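Local coordinates for protein Dye type peroxidase A (Streptomyces lividans 1326, PDB 6GZW) that is a haem-containing dye-decolourising peroxidase, which probably uses hydrogen peroxide to oxidise dyes and related substrates, at residues 362-365 / 369-372; 48-53 / 84-89. One frame throughout, in Å; residues are numbered along the deposited sequence.

Overall arrangement
Both interactions lie on the same side of the chain's centre, with their own centres about 9 Å apart, and they share one patch of packing. Interaction 2 sets helix 43-61 against strand 83-89 in the N-terminal half of the peroxidase; interaction 1 is a small fold of the C-terminal tail laid beside that pair. Leu-50 joins the two contacts: its CD1 lies 3.5 Å from Val-370 O, and its CB is 3.8 Å from Tyr-369 CD2. From the strand side, Phe-86 CD2 comes to 4.0 Å from Val-370 CG2. The haem-pocket residues all fall between 177 and 352, so neither contact lines the haem site; both are structural packing.

Interaction 1 (362-365 / 369-372); sequences GGAA and YVGQ
Ala-364 and Val-370 make the apolar part of this contact. The methyl CB of Ala-364 points at the other segment and meets Val-370 CG2 at 4.0 Å; it also rests on the peptide link in front of that valine, 4.1 Å from Tyr-369 C. With Val-370 CG1 anti to the backbone N (chi1 176°), CG2 falls beside that N, on the flank where the alanine sits.

No direct hydrogen bond crosses. One water does the polar work, donating to Gly-362 O at 2.7 Å and accepting from Gly-371 N at 2.9 Å.

The 369-372 side is braced internally. It forms a type II turn closed by Gln-372 N to Tyr-369 O, with Gly-371 at the third position, just ahead of the short C-terminal helix. Gln-372 folds back: its OE1 takes the N-H of Tyr-369 at 3.2 Å in a nearly straight bond (167°), while its CB lies over the centre of the tyrosine ring.

The whole loop links strand 350-360 to helix 372-375. Tyr-369 lies on helix 43-61, where Ser-54 OG bonds Val-370 N, and Ala-364 packs on Phe-14 and His-15.

Interaction 2 (48-53 / 84-89); sequences ALLRRW and VTFGFG
Phe-86 and Trp-53 set the shape of this contact. Their planes are nearly parallel, 15° apart, yet the rings are slid so far past one another that they barely overlap; the centroid of the phenyl ring is 5.6 Å from that of the indole's six-membered ring. The touching is done by one flank of the phenylalanine: CE1 comes to 3.5 Å from Trp-53 CB, and CD1 to 3.6 Å from Trp-53 CE3. Phe-86 CG is anti to its carbonyl carbon (chi1 -55°), which carries the ring out from the strand to the foot of the tryptophan.

Leu-50, nearly a turn earlier on the helix, fits between two phenylalanines of the strand. Its CD1 slides past Phe-86 and stops 4.2 Å from that residue's CB, whereas its CG lies 4.0 Å from Phe-88 CZ, the two side chains reaching toward each other from helix and strand.

The helix and strand segments run antiparallel, at 166°, with axes 10.9 Å apart. Here helix 43-61 covers one face of the antiparallel sheet, as in the ferredoxin-like alpha+beta fold of this peroxidase family. Neighbours fill in around it: Val-128 of the next strand touches Trp-53, and Phe-92 meets Phe-88 edge-to-face.

An alanine in place of Phe-86 removes the ring packed on Trp-53 CB and CE3, and would probably open a gap between helix and strand beside the indole.

The side-chain contacts across are carbon on carbon, with the Trp-53 carbonyl O also lying against Phe-86 CZ; no hydrogen bond crosses. The indole N-H is satisfied by Ile-145 O, so the buried tryptophan needs nothing polar from the strand, and the two elements are held by hydrophobic burial and close fit.

Interaction 1 (362-365 / 369-372)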
# COMPACT_ATOMS: atom_id res chain seq x y z
N GLY A 362 -21.13 -9.31 17.67
CA GLY A 362 -20.80 -8.22 18.59
C GLY A 362 -19.36 -8.23 19.08
O GLY A 362 -18.64 -9.21 18.91
N GLY A 363 -18.95 -7.14 19.70
CA GLY A 363 -17.58 -7.04 20.19
C GLY A 363 -17.36 -7.96 21.38
O GLY A 363 -18.32 -8.38 22.05
N ALA A 364 -16.11 -8.28 21.62
CA ALA A 364 -15.73 -9.05 22.81
C ALA A 364 -15.82 -8.20 24.08
O ALA A 364 -15.23 -7.13 24.14
CB ALA A 364 -14.30 -9.53 22.63
N ALA A 365 -16.54 -8.68 25.09
CA ALA A 365 -16.45 -8.08 26.42
C ALA A 365 -15.09 -8.45 27.02
O ALA A 365 -14.45 -9.41 26.58
CB ALA A 365 -17.59 -8.58 27.32
N TYR A 369 -13.80 -13.81 24.08
CA TYR A 369 -13.33 -13.80 22.70
C TYR A 369 -14.49 -13.55 21.72
O TYR A 369 -15.67 -13.82 22.02
CB TYR A 369 -12.56 -15.08 22.34
CG TYR A 369 -13.32 -16.39 22.31
CD1 TYR A 369 -13.44 -17.20 23.46
CD2 TYR A 369 -13.87 -16.88 21.13
CE1 TYR A 369 -14.12 -18.43 23.42
CE2 TYR A 369 -14.55 -18.09 21.07
CZ TYR A 369 -14.67 -18.88 22.22
OH TYR A 369 -15.35 -20.09 22.14
N VAL A 370 -14.13 -13.06 20.53
CA VAL A 370 -15.11 -12.76 19.49
C VAL A 370 -15.75 -14.06 18.99
O VAL A 370 -15.05 -15.02 18.67
CB VAL A 370 -14.46 -11.98 18.32
CG1 VAL A 370 -15.47 -11.76 17.20
CG2 VAL A 370 -13.89 -10.66 18.83
N GLY A 371 -17.09 -14.09 18.94
CA GLY A 371 -17.81 -15.27 18.48
C GLY A 371 -18.03 -16.33 19.55
O GLY A 371 -18.43 -17.45 19.23
N GLN A 372 -17.80 -15.97 20.80
CA GLN A 372 -17.87 -16.95 21.89
C GLN A 372 -19.25 -17.54 22.08
O GLN A 372 -19.37 -18.74 22.31
CB GLN A 372 -17.40 -16.33 23.19
CG GLN A 372 -17.40 -17.32 24.34
CD GLN A 372 -16.49 -16.92 25.46
OE1 GLN A 372 -15.80 -15.89 25.42
NE2 GLN A 372 -16.48 -17.75 26.51
O HOH W 1 -18.61 -11.79 19.83

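Interaction 2 (48-53 / 84-89)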
# COMPACT_ATOMS: atom_id res chain seq x y z
N ALA A 48 -10.95 -22.36 19.45
CA ALA A 48 -9.57 -22.07 19.84
C ALA A 48 -8.90 -21.01 18.94
O ALA A 48 -8.14 -20.18 19.42
CB ALA A 48 -8.74 -23.35 19.85
N LEU A 49 -9.22 -21.03 17.64
CA LEU A 49 -8.68 -20.05 16.70
C LEU A 49 -9.19 -18.64 16.99
O LEU A 49 -8.41 -17.70 17.03
CB LEU A 49 -9.01 -20.46 15.26
CG LEU A 49 -8.67 -19.44 14.16
CD1 LEU A 49 -7.19 -19.14 14.16
CD2 LEU A 49 -9.03 -20.01 12.82
N LEU A 50 -10.49 -18.50 17.22
CA LEU A 50 -11.05 -17.20 17.56
C LEU A 50 -10.52 -16.70 18.91
O LEU A 50 -10.32 -15.50 19.09
CB LEU A 50 -12.58 -17.19 17.52
CG LEU A 50 -13.27 -16.83 16.20
CD1 LEU A 50 -13.08 -15.36 15.85
CD2 LEU A 50 -12.80 -17.74 15.07
N ARG A 51 -10.27 -17.60 19.87
CA ARG A 51 -9.56 -17.20 21.10
C ARG A 51 -8.17 -16.61 20.83
O ARG A 51 -7.82 -15.54 21.34
CB ARG A 51 -9.43 -18.37 22.12
CG ARG A 51 -10.59 -18.47 23.08
CD ARG A 51 -10.36 -19.43 24.27
NE ARG A 51 -10.11 -20.85 23.90
CZ ARG A 51 -10.99 -21.73 23.37
NH1 ARG A 51 -12.25 -21.40 23.08
NH2 ARG A 51 -10.59 -22.98 23.12
N ARG A 52 -7.37 -17.33 20.03
CA ARG A 52 -6.03 -16.86 19.66
C ARG A 52 -6.15 -15.51 18.97
O ARG A 52 -5.47 -14.55 19.33
CB ARG A 52 -5.31 -17.83 18.70
CG ARG A 52 -4.70 -19.04 19.36
CD ARG A 52 -3.71 -19.76 18.47
NE ARG A 52 -4.21 -20.30 17.19
CZ ARG A 52 -4.96 -21.39 17.03
NH1 ARG A 52 -5.43 -22.09 18.09
NH2 ARG A 52 -5.27 -21.79 15.81
N TRP A 53 -7.01 -15.47 17.96
CA TRP A 53 -7.13 -14.27 17.14
C TRP A 53 -7.57 -13.08 17.99
O TRP A 53 -7.05 -11.99 17.82
CB TRP A 53 -8.15 -14.47 16.01
CG TRP A 53 -7.62 -15.07 14.77
CD1 TRP A 53 -6.30 -15.27 14.42
CD2 TRP A 53 -8.39 -15.47 13.65
NE1 TRP A 53 -6.23 -15.82 13.16
CE2 TRP A 53 -7.49 -15.95 12.66
CE3 TRP A 53 -9.76 -15.52 13.38
CZ2 TRP A 53 -7.92 -16.43 11.43
CZ3 TRP A 53 -10.18 -16.01 12.16
CH2 TRP A 53 -9.26 -16.43 11.20
N VAL A 84 -8.88 -4.71 14.14
CA VAL A 84 -9.05 -6.07 13.62
C VAL A 84 -10.50 -6.48 13.87
O VAL A 84 -10.99 -6.35 14.99
CB VAL A 84 -8.10 -7.07 14.32
CG1 VAL A 84 -8.13 -8.40 13.58
CG2 VAL A 84 -6.70 -6.52 14.37
N THR A 85 -11.15 -6.96 12.82
CA THR A 85 -12.56 -7.35 12.83
C THR A 85 -12.74 -8.73 12.23
O THR A 85 -12.09 -9.05 11.22
CB THR A 85 -13.34 -6.38 11.91
OG1 THR A 85 -12.93 -5.05 12.17
CG2 THR A 85 -14.81 -6.55 12.10
N PHE A 86 -13.63 -9.53 12.80
CA PHE A 86 -13.80 -10.93 12.44
C PHE A 86 -15.22 -11.26 11.98
O PHE A 86 -16.19 -10.85 12.66
CB PHE A 86 -13.48 -11.81 13.66
CG PHE A 86 -12.10 -11.57 14.26
CD1 PHE A 86 -10.96 -12.14 13.67
CD2 PHE A 86 -11.93 -10.74 15.37
CE1 PHE A 86 -9.71 -11.92 14.20
CE2 PHE A 86 -10.66 -10.51 15.90
CZ PHE A 86 -9.54 -11.10 15.30
N GLY A 87 -15.34 -12.08 10.93
CA GLY A 87 -16.65 -12.57 10.47
C GLY A 87 -16.65 -14.03 10.06
O GLY A 87 -15.59 -14.63 9.87
N PHE A 88 -17.86 -14.58 9.94
CA PHE A 88 -18.10 -15.96 9.54
C PHE A 88 -18.94 -16.00 8.26
O PHE A 88 -19.96 -15.29 8.16
CB PHE A 88 -18.87 -16.72 10.65
CG PHE A 88 -18.19 -16.68 11.98
CD1 PHE A 88 -18.32 -15.58 12.81
CD2 PHE A 88 -17.37 -17.73 12.37
CE1 PHE A 88 -17.66 -15.52 14.03
CE2 PHE A 88 -16.71 -17.67 13.58
CZ PHE A 88 -16.85 -16.58 14.41
N GLY A 89 -18.55 -16.84 7.31
CA GLY A 89 -19.25 -16.97 6.04
C GLY A 89 -20.28 -18.09 6.14
O GLY A 89 -20.25 -18.90 7.09